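PDB 4DMO: N-hydroxyarylamine O-acetyltransferase from Bacillus cereus, which acetylates arylamines using a cysteine-based catalytic triad and probably also O-acetylates N-hydroxyarylamines. Local coordinates for residues Q9-E17 against I30-P39; C71-L82 against D107-L115. One frame throughout, in Å; residues are numbered along the deposited sequence.

How the interactions relate
Interaction 1 packs two N-terminal helices, and interaction 2 places helix 71-84 on strand 103-117. Their centres lie about 16 Å apart, and the two contacts touch directly. F10 CD2 comes within 3.4 Å of F81 CD1, where the two rings stack. V38 CG1 reaches L74 CD2 at 3.6 Å, and M34 also packs on helix 71-84. Helix 71-84 therefore packs against interaction 1 through L74 and F81. Interaction 2 holds C71 and H110, which with E125 fit the Cys-His-Glu catalytic triad. The pocket of the bound sulfonate ligand is lined by Y97, W104, W182, T183 and L184, none of which belongs to these two contacts.

Interaction 1 (Q9-E17 against I30-P39); sequences QFFARLHIE and IMYAMAQTVP
R13 sets CG trans to its own backbone N (chi1 -176°) and then bends at chi2 (68°), which carries the guanidinium to the C-terminal end of helix 27-37. This is a helix-helix packing in the N-terminal helical part of the arylamine N-acetyltransferase fold. The axes of 9-14 and 30-37 approach to 9.7 Å and cross at 63°. R13 NH2 gives T37 O a bent hydrogen bond of 3.0 Å, from above the carbonyl plane. V38 CG2 lies over the centre of one guanidinium face. NE and NH1 bond outside the pair, to I62 O and R67 O, so three nitrogens of this buried group have backbone acceptors.

Next along the first helix, L14 is a knob in a hole made by I30, A33, M34 and T37. Its CD2 meets I30 CG2 at 3.5 Å, while CD1 lies over the F10 ring face, offset toward the rim. The same I30 CG2 comes to the edge of that ring, 3.8 Å from F10 CE2. M34 SD adds an oblique Met-aromatic contact with F10. Past the Schellman motif that ends the first helix at H15, I16 continues the apolar seam, with its CG2 3.7 Å from A33 CB. On the second helix, T37 OG1 turns back and donates to A33 O at 2.9 Å.

Interaction 2 (C71-L82 against D107-L115); sequences CYELNPTMYYFL and DSGHIATVL
C71 lays its sulfur obliquely beside the imidazole of H110, with SG 3.6 Å from ND1. SG sits between its backbone N and carbonyl carbon (chi1 68°), pointing at the strand from the first turn of helix 71-84. A cysteine at a helix start facing a strand histidine is the active-site arrangement of the papain-like clan to which this family belongs. SG is also 3.4 Å from G109 O and takes a weak hydrogen bond from I111 N. G109 and H110 form a classic beta bulge opposite G94. H110 NE2 bonds E125 OE1, which fits the Cys-His-Glu catalytic triad of this enzyme.

One turn along the helix, N75 ties helix to strand. Its ND2 donates to I111 O at 2.9 Å, with the donor only slightly tilted from the carbonyl plane. ND2 also bonds E125 OE2. N75 OD1 accepts from V126 N and from a water at 2.9 Å, and that water accepts from T113 OG1 at 2.7 Å. Apolar contact flanks these bonds: Y72 CB packs on I111 CG1 at 4.0 Å, and P76 CG reaches I111 CG2.

N75 probably acts as a second-shell residue that helps to position E125. Together, the bonds to E125 and the close sulfur-imidazole pair are consistent with a cysteine held ready to take the acetyl group, as in other members of the family.

Interaction 1 (Q9-E17 against I30-P39)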
loop_
_atom_site.group_PDB
_atom_site.type_symbol
_atom_site.label_atom_id
_atom_site.label_comp_id
_atom_site.label_asym_id
_atom_site.label_seq_id
_atom_site.Cartn_x
_atom_site.Cartn_y
_atom_site.Cartn_z
ATOM N N GLN A 9 5.949 4.618 -17.399
ATOM C CA GLN A 9 6.869 4.202 -16.345
ATOM C C GLN A 9 6.208 3.224 -15.392
ATOM O O GLN A 9 6.864 2.336 -14.844
ATOM C CB GLN A 9 7.371 5.410 -15.588
ATOM C CG GLN A 9 7.975 6.467 -16.484
ATOM C CD GLN A 9 9.449 6.610 -16.267
ATOM O OE1 GLN A 9 10.163 5.618 -16.049
ATOM N NE2 GLN A 9 9.928 7.853 -16.315
ATOM N N PHE A 10 4.904 3.392 -15.199
ATOM C CA PHE A 10 4.130 2.522 -14.339
ATOM C C PHE A 10 4.018 1.117 -14.924
ATOM O O PHE A 10 4.298 0.150 -14.241
ATOM C CB PHE A 10 2.751 3.140 -14.086
ATOM C CG PHE A 10 1.979 2.483 -12.976
ATOM C CD1 PHE A 10 2.033 2.973 -11.681
ATOM C CD2 PHE A 10 1.181 1.388 -13.231
ATOM C CE1 PHE A 10 1.314 2.368 -10.662
ATOM C CE2 PHE A 10 0.467 0.779 -12.212
ATOM C CZ PHE A 10 0.552 1.268 -10.922
ATOM N N PHE A 11 3.602 0.988 -16.181
ATOM C CA PHE A 11 3.550 -0.337 -16.794
ATOM C C PHE A 11 4.956 -0.974 -16.733
ATOM O O PHE A 11 5.117 -2.159 -16.415
ATOM C CB PHE A 11 3.084 -0.263 -18.254
ATOM C CG PHE A 11 1.632 0.141 -18.431
ATOM C CD1 PHE A 11 1.305 1.311 -19.093
ATOM C CD2 PHE A 11 0.603 -0.651 -17.956
ATOM C CE1 PHE A 11 -0.028 1.684 -19.278
ATOM C CE2 PHE A 11 -0.712 -0.278 -18.139
ATOM C CZ PHE A 11 -1.022 0.899 -18.795
ATOM N N ALA A 12 5.975 -0.174 -17.023
ATOM C CA ALA A 12 7.350 -0.658 -17.002
ATOM C C ALA A 12 7.727 -1.194 -15.612
ATOM O O ALA A 12 8.287 -2.291 -15.475
ATOM C CB ALA A 12 8.319 0.484 -17.429
ATOM N N ARG A 13 7.423 -0.407 -14.584
ATOM C CA ARG A 13 7.690 -0.806 -13.207
ATOM C C ARG A 13 7.008 -2.143 -12.885
ATOM O O ARG A 13 7.614 -3.038 -12.278
ATOM C CB ARG A 13 7.246 0.303 -12.244
ATOM C CG ARG A 13 7.579 0.025 -10.793
ATOM C CD ARG A 13 9.096 0.060 -10.544
ATOM N NE ARG A 13 9.361 0.124 -9.121
ATOM C CZ ARG A 13 9.600 -0.907 -8.322
ATOM N NH1 ARG A 13 9.797 -0.689 -7.020
ATOM N NH2 ARG A 13 9.631 -2.140 -8.786
ATOM N N LEU A 14 5.763 -2.299 -13.319
ATOM C CA LEU A 14 5.005 -3.512 -12.994
ATOM C C LEU A 14 5.325 -4.692 -13.883
ATOM O O LEU A 14 4.871 -5.814 -13.616
ATOM C CB LEU A 14 3.494 -3.242 -13.047
ATOM C CG LEU A 14 2.830 -2.812 -11.730
ATOM C CD1 LEU A 14 3.585 -1.656 -11.093
ATOM C CD2 LEU A 14 1.374 -2.430 -11.963
ATOM N N HIS A 15 6.106 -4.453 -14.935
ATOM C CA HIS A 15 6.416 -5.507 -15.919
ATOM C C HIS A 15 5.179 -6.108 -16.564
ATOM O O HIS A 15 5.085 -7.331 -16.744
ATOM C CB HIS A 15 7.222 -6.636 -15.284
ATOM C CG HIS A 15 8.483 -6.174 -14.630
ATOM N ND1 HIS A 15 9.353 -5.290 -15.233
ATOM C CD2 HIS A 15 9.022 -6.463 -13.422
ATOM C CE1 HIS A 15 10.374 -5.062 -14.426
ATOM N NE2 HIS A 15 10.201 -5.771 -13.327
ATOM N N ILE A 16 4.232 -5.248 -16.911
ATOM C CA ILE A 16 3.032 -5.669 -17.636
ATOM C C ILE A 16 2.893 -4.887 -18.953
ATOM O O ILE A 16 3.522 -3.841 -19.153
ATOM C CB ILE A 16 1.757 -5.434 -16.812
ATOM C CG1 ILE A 16 1.559 -3.937 -16.590
ATOM C CG2 ILE A 16 1.843 -6.206 -15.514
ATOM C CD1 ILE A 16 0.374 -3.599 -15.721
ATOM N N GLU A 17 2.060 -5.393 -19.849
ATOM C CA GLU A 17 1.895 -4.765 -21.159
ATOM C C GLU A 17 1.431 -3.297 -21.075
ATOM O O GLU A 17 0.555 -2.951 -20.294
ATOM C CB GLU A 17 0.898 -5.578 -21.992
ATOM C CG GLU A 17 0.745 -5.071 -23.424
ATOM C CD GLU A 17 -0.408 -5.726 -24.173
ATOM O OE1 GLU A 17 -0.495 -6.975 -24.126
ATOM O OE2 GLU A 17 -1.213 -4.995 -24.807
ATOM N N ILE A 30 -3.469 -5.480 -12.405
ATOM C CA ILE A 30 -2.488 -4.448 -12.200
ATOM C C ILE A 30 -2.101 -4.398 -10.717
ATOM O O ILE A 30 -0.927 -4.243 -10.394
ATOM C CB ILE A 30 -3.036 -3.095 -12.633
ATOM C CG1 ILE A 30 -3.234 -3.095 -14.142
ATOM C CG2 ILE A 30 -2.089 -1.969 -12.254
ATOM C CD1 ILE A 30 -3.937 -1.872 -14.639
ATOM N N MET A 31 -3.089 -4.565 -9.827
ATOM C CA MET A 31 -2.852 -4.523 -8.393
ATOM C C MET A 31 -1.981 -5.663 -7.977
ATOM O O MET A 31 -1.099 -5.507 -7.124
ATOM C CB MET A 31 -4.179 -4.561 -7.618
ATOM C CG MET A 31 -4.953 -3.268 -7.741
ATOM S SD MET A 31 -6.648 -3.341 -7.157
ATOM C CE MET A 31 -6.385 -3.300 -5.378
ATOM N N TYR A 32 -2.237 -6.819 -8.565
ATOM C CA TYR A 32 -1.455 -7.999 -8.283
ATOM C C TYR A 32 -0.009 -7.762 -8.710
ATOM O O TYR A 32 0.932 -7.991 -7.933
ATOM C CB TYR A 32 -2.059 -9.207 -9.017
ATOM C CG TYR A 32 -1.256 -10.450 -8.806
ATOM C CD1 TYR A 32 -1.526 -11.316 -7.753
ATOM C CD2 TYR A 32 -0.214 -10.760 -9.658
ATOM C CE1 TYR A 32 -0.766 -12.450 -7.558
ATOM C CE2 TYR A 32 0.534 -11.886 -9.471
ATOM C CZ TYR A 32 0.270 -12.717 -8.416
ATOM O OH TYR A 32 1.067 -13.817 -8.259
ATOM N N ALA A 33 0.159 -7.251 -9.932
ATOM C CA ALA A 33 1.478 -6.918 -10.440
ATOM C C ALA A 33 2.163 -5.879 -9.539
ATOM O O ALA A 33 3.350 -5.998 -9.258
ATOM C CB ALA A 33 1.392 -6.409 -11.892
ATOM N N MET A 34 1.431 -4.861 -9.097
ATOM C CA MET A 34 2.022 -3.874 -8.204
ATOM C C MET A 34 2.508 -4.539 -6.929
ATOM O O MET A 34 3.572 -4.190 -6.450
ATOM C CB MET A 34 1.071 -2.744 -7.866
ATOM C CG MET A 34 1.754 -1.672 -7.051
ATOM S SD MET A 34 0.811 -0.174 -6.980
ATOM C CE MET A 34 1.751 0.819 -5.849
ATOM N N ALA A 35 1.769 -5.516 -6.398
ATOM C CA ALA A 35 2.188 -6.149 -5.152
ATOM C C ALA A 35 3.416 -6.969 -5.362
ATOM O O ALA A 35 4.196 -7.125 -4.438
ATOM C CB ALA A 35 1.113 -7.026 -4.593
ATOM N N GLN A 36 3.567 -7.541 -6.564
ATOM C CA GLN A 36 4.724 -8.395 -6.846
ATOM C C GLN A 36 6.008 -7.578 -7.043
ATOM O O GLN A 36 7.118 -8.079 -6.828
ATOM C CB GLN A 36 4.441 -9.316 -8.057
ATOM C CG GLN A 36 3.335 -10.374 -7.804
ATOM C CD GLN A 36 3.636 -11.304 -6.599
ATOM O OE1 GLN A 36 4.712 -11.867 -6.480
ATOM N NE2 GLN A 36 2.653 -11.481 -5.739
ATOM N N THR A 37 5.859 -6.303 -7.399
ATOM C CA THR A 37 7.011 -5.506 -7.810
ATOM C C THR A 37 7.372 -4.340 -6.888
ATOM O O THR A 37 8.535 -4.035 -6.744
ATOM C CB THR A 37 6.858 -4.965 -9.300
ATOM O OG1 THR A 37 5.647 -4.195 -9.451
ATOM C CG2 THR A 37 6.907 -6.111 -10.342
ATOM N N VAL A 38 6.382 -3.687 -6.294
ATOM C CA VAL A 38 6.617 -2.545 -5.441
ATOM C C VAL A 38 6.435 -2.922 -4.002
ATOM O O VAL A 38 5.341 -3.257 -3.568
ATOM C CB VAL A 38 5.661 -1.400 -5.740
ATOM C CG1 VAL A 38 6.100 -0.164 -5.007
ATOM C CG2 VAL A 38 5.599 -1.143 -7.237
ATOM N N PRO A 39 7.526 -2.896 -3.245
ATOM C CA PRO A 39 7.426 -3.276 -1.846
ATOM C C PRO A 39 6.926 -2.157 -0.932
ATOM O O PRO A 39 7.017 -0.956 -1.230
ATOM C CB PRO A 39 8.858 -3.648 -1.496
ATOM C CG PRO A 39 9.675 -2.851 -2.391
ATOM C CD PRO A 39 8.909 -2.658 -3.654
#

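Interaction 2 (C71-L82 against D107-L115)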
loop_
_atom_site.group_PDB
_atom_site.type_symbol
_atom_site.label_atom_id
_atom_site.label_comp_id
_atom_site.label_asym_id
_atom_site.label_seq_id
_atom_site.Cartn_x
_atom_site.Cartn_y
_atom_site.Cartn_z
ATOM N N CYS A 71 1.859 3.709 2.826
ATOM C CA CYS A 71 0.522 3.836 2.289
ATOM C C CYS A 71 0.313 5.178 1.591
ATOM O O CYS A 71 -0.347 5.231 0.575
ATOM C CB CYS A 71 -0.531 3.636 3.397
ATOM S SG CYS A 71 -0.567 4.913 4.622
ATOM N N TYR A 72 0.877 6.251 2.149
ATOM C CA TYR A 72 0.691 7.589 1.624
ATOM C C TYR A 72 1.570 7.857 0.422
ATOM O O TYR A 72 1.511 8.957 -0.144
ATOM C CB TYR A 72 0.961 8.658 2.720
ATOM C CG TYR A 72 2.299 8.488 3.432
ATOM C CD1 TYR A 72 2.369 7.926 4.708
ATOM C CD2 TYR A 72 3.486 8.829 2.809
ATOM C CE1 TYR A 72 3.603 7.741 5.358
ATOM C CE2 TYR A 72 4.712 8.646 3.446
ATOM C CZ TYR A 72 4.767 8.119 4.714
ATOM O OH TYR A 72 5.972 7.934 5.317
ATOM N N GLU A 73 2.414 6.882 0.068
ATOM C CA GLU A 73 3.156 6.921 -1.186
ATOM C C GLU A 73 2.579 5.919 -2.206
ATOM O O GLU A 73 2.416 6.249 -3.376
ATOM C CB GLU A 73 4.653 6.655 -0.944
ATOM C CG GLU A 73 5.338 7.668 -0.039
ATOM C CD GLU A 73 6.732 7.218 0.437
ATOM O OE1 GLU A 73 7.733 7.903 0.150
ATOM O OE2 GLU A 73 6.835 6.167 1.092
ATOM N N LEU A 74 2.275 4.692 -1.785
ATOM C CA LEU A 74 1.823 3.665 -2.757
ATOM C C LEU A 74 0.419 3.969 -3.251
ATOM O O LEU A 74 0.144 3.856 -4.436
ATOM C CB LEU A 74 1.871 2.243 -2.182
ATOM C CG LEU A 74 3.250 1.763 -1.689
ATOM C CD1 LEU A 74 3.290 0.301 -1.209
ATOM C CD2 LEU A 74 4.267 1.960 -2.764
ATOM N N ASN A 75 -0.484 4.373 -2.363
ATOM C CA ASN A 75 -1.841 4.621 -2.813
ATOM C C ASN A 75 -1.992 5.871 -3.686
ATOM O O ASN A 75 -2.711 5.836 -4.696
ATOM C CB ASN A 75 -2.823 4.594 -1.638
ATOM C CG ASN A 75 -3.106 3.200 -1.195
ATOM O OD1 ASN A 75 -3.191 2.298 -2.011
ATOM N ND2 ASN A 75 -3.198 2.993 0.111
ATOM N N PRO A 76 -1.287 6.964 -3.345
ATOM C CA PRO A 76 -1.308 8.081 -4.302
ATOM C C PRO A 76 -0.635 7.730 -5.627
ATOM O O PRO A 76 -1.093 8.187 -6.669
ATOM C CB PRO A 76 -0.544 9.174 -3.576
ATOM C CG PRO A 76 -0.809 8.872 -2.108
ATOM C CD PRO A 76 -0.744 7.369 -2.042
ATOM N N THR A 77 0.403 6.904 -5.604
ATOM C CA THR A 77 0.999 6.444 -6.856
ATOM C C THR A 77 -0.051 5.800 -7.752
ATOM O O THR A 77 -0.095 6.066 -8.941
ATOM C CB THR A 77 2.138 5.412 -6.624
ATOM O OG1 THR A 77 3.182 6.022 -5.885
ATOM C CG2 THR A 77 2.718 4.910 -7.938
ATOM N N MET A 78 -0.865 4.911 -7.177
ATOM C CA MET A 78 -1.868 4.173 -7.935
ATOM C C MET A 78 -2.970 5.150 -8.356
ATOM O O MET A 78 -3.393 5.197 -9.504
ATOM C CB MET A 78 -2.421 3.018 -7.098
ATOM C CG MET A 78 -3.654 2.323 -7.686
ATOM S SD MET A 78 -3.379 1.506 -9.280
ATOM C CE MET A 78 -2.524 0.038 -8.760
ATOM N N TYR A 79 -3.384 5.971 -7.418
ATOM C CA TYR A 79 -4.274 7.072 -7.723
ATOM C C TYR A 79 -3.872 7.819 -9.017
ATOM O O TYR A 79 -4.689 7.931 -9.924
ATOM C CB TYR A 79 -4.281 8.028 -6.537
ATOM C CG TYR A 79 -4.923 9.355 -6.814
ATOM C CD1 TYR A 79 -6.286 9.449 -6.965
ATOM C CD2 TYR A 79 -4.160 10.523 -6.895
ATOM C CE1 TYR A 79 -6.888 10.654 -7.207
ATOM C CE2 TYR A 79 -4.754 11.736 -7.128
ATOM C CZ TYR A 79 -6.128 11.790 -7.283
ATOM O OH TYR A 79 -6.753 12.973 -7.524
ATOM N N TYR A 80 -2.635 8.325 -9.110
ATOM C CA TYR A 80 -2.196 9.058 -10.314
ATOM C C TYR A 80 -2.251 8.207 -11.566
ATOM O O TYR A 80 -2.721 8.669 -12.610
ATOM C CB TYR A 80 -0.781 9.648 -10.173
ATOM C CG TYR A 80 -0.691 10.725 -9.113
ATOM C CD1 TYR A 80 -1.416 11.899 -9.212
ATOM C CD2 TYR A 80 0.089 10.535 -7.989
ATOM C CE1 TYR A 80 -1.337 12.844 -8.232
ATOM C CE2 TYR A 80 0.170 11.459 -7.020
ATOM C CZ TYR A 80 -0.542 12.617 -7.131
ATOM O OH TYR A 80 -0.447 13.555 -6.135
ATOM N N PHE A 81 -1.828 6.957 -11.463
ATOM C CA PHE A 81 -1.928 6.068 -12.599
ATOM C C PHE A 81 -3.376 5.928 -13.038
ATOM O O PHE A 81 -3.669 5.961 -14.244
ATOM C CB PHE A 81 -1.422 4.690 -12.267
ATOM C CG PHE A 81 -1.692 3.696 -13.341
ATOM C CD1 PHE A 81 -0.929 3.680 -14.487
ATOM C CD2 PHE A 81 -2.731 2.801 -13.225
ATOM C CE1 PHE A 81 -1.185 2.764 -15.494
ATOM C CE2 PHE A 81 -2.992 1.886 -14.228
ATOM C CZ PHE A 81 -2.211 1.870 -15.359
ATOM N N LEU A 82 -4.271 5.759 -12.063
ATOM C CA LEU A 82 -5.696 5.515 -12.358
ATOM C C LEU A 82 -6.338 6.757 -12.975
ATOM O O LEU A 82 -7.135 6.649 -13.899
ATOM C CB LEU A 82 -6.468 5.082 -11.097
ATOM C CG LEU A 82 -6.106 3.683 -10.582
ATOM C CD1 LEU A 82 -6.842 3.345 -9.298
ATOM C CD2 LEU A 82 -6.402 2.623 -11.626
ATOM N N ASP A 107 -3.442 8.879 14.497
ATOM C CA ASP A 107 -4.610 9.459 13.845
ATOM C C ASP A 107 -4.269 9.962 12.442
ATOM O O ASP A 107 -3.305 10.697 12.257
ATOM C CB ASP A 107 -5.167 10.617 14.679
ATOM C CG ASP A 107 -6.447 11.125 14.141
ATOM O OD1 ASP A 107 -6.418 11.987 13.243
ATOM O OD2 ASP A 107 -7.493 10.620 14.569
ATOM N N SER A 108 -5.074 9.545 11.467
ATOM C CA SER A 108 -4.974 10.042 10.104
ATOM C C SER A 108 -3.662 9.685 9.466
ATOM O O SER A 108 -3.123 10.420 8.637
ATOM C CB SER A 108 -5.213 11.542 10.080
ATOM O OG SER A 108 -6.488 11.828 10.622
ATOM N N GLY A 109 -3.163 8.518 9.852
ATOM C CA GLY A 109 -1.937 7.978 9.306
ATOM C C GLY A 109 -2.124 7.248 7.983
ATOM O O GLY A 109 -1.149 6.937 7.305
ATOM N N HIS A 110 -3.364 6.972 7.597
ATOM C CA HIS A 110 -3.585 6.197 6.391
ATOM C C HIS A 110 -4.160 7.020 5.253
ATOM O O HIS A 110 -4.981 7.928 5.438
ATOM C CB HIS A 110 -4.509 4.993 6.658
ATOM C CG HIS A 110 -4.526 3.973 5.551
ATOM N ND1 HIS A 110 -3.530 3.028 5.395
ATOM C CD2 HIS A 110 -5.422 3.732 4.555
ATOM C CE1 HIS A 110 -3.812 2.250 4.360
ATOM N NE2 HIS A 110 -4.964 2.648 3.845
ATOM N N ILE A 111 -3.740 6.666 4.055
ATOM C CA ILE A 111 -4.306 7.232 2.849
ATOM C C ILE A 111 -4.637 6.096 1.933
ATOM O O ILE A 111 -3.904 5.125 1.887
ATOM C CB ILE A 111 -3.326 8.126 2.129
ATOM C CG1 ILE A 111 -2.977 9.323 2.994
ATOM C CG2 ILE A 111 -3.871 8.547 0.758
ATOM C CD1 ILE A 111 -4.096 10.301 3.182
ATOM N N ALA A 112 -5.732 6.218 1.202
ATOM C CA ALA A 112 -6.161 5.193 0.247
ATOM C C ALA A 112 -6.901 5.862 -0.895
ATOM O O ALA A 112 -7.094 7.086 -0.910
ATOM C CB ALA A 112 -7.049 4.159 0.919
ATOM N N THR A 113 -7.324 5.045 -1.844
ATOM C CA THR A 113 -7.919 5.515 -3.075
ATOM C C THR A 113 -9.322 4.948 -3.252
ATOM O O THR A 113 -9.541 3.765 -3.011
ATOM C CB THR A 113 -7.063 5.032 -4.264
ATOM O OG1 THR A 113 -5.712 5.482 -4.118
ATOM C CG2 THR A 113 -7.614 5.546 -5.572
ATOM N N VAL A 114 -10.281 5.761 -3.673
ATOM C CA VAL A 114 -11.589 5.214 -4.039
ATOM C C VAL A 114 -11.856 5.486 -5.522
ATOM O O VAL A 114 -11.475 6.534 -6.076
ATOM C CB VAL A 114 -12.741 5.758 -3.184
ATOM C CG1 VAL A 114 -12.513 5.423 -1.708
ATOM C CG2 VAL A 114 -12.869 7.232 -3.400
ATOM N N LEU A 115 -12.451 4.491 -6.157
ATOM C CA LEU A 115 -12.695 4.488 -7.589
ATOM C C LEU A 115 -14.200 4.300 -7.871
ATOM O O LEU A 115 -14.863 3.459 -7.266
ATOM C CB LEU A 115 -11.902 3.363 -8.261
ATOM C CG LEU A 115 -12.307 3.142 -9.730
ATOM C CD1 LEU A 115 -11.982 4.347 -10.563
ATOM C CD2 LEU A 115 -11.646 1.918 -10.330
HETATM O O HOH W 1 -4.732 2.987 -4.327
#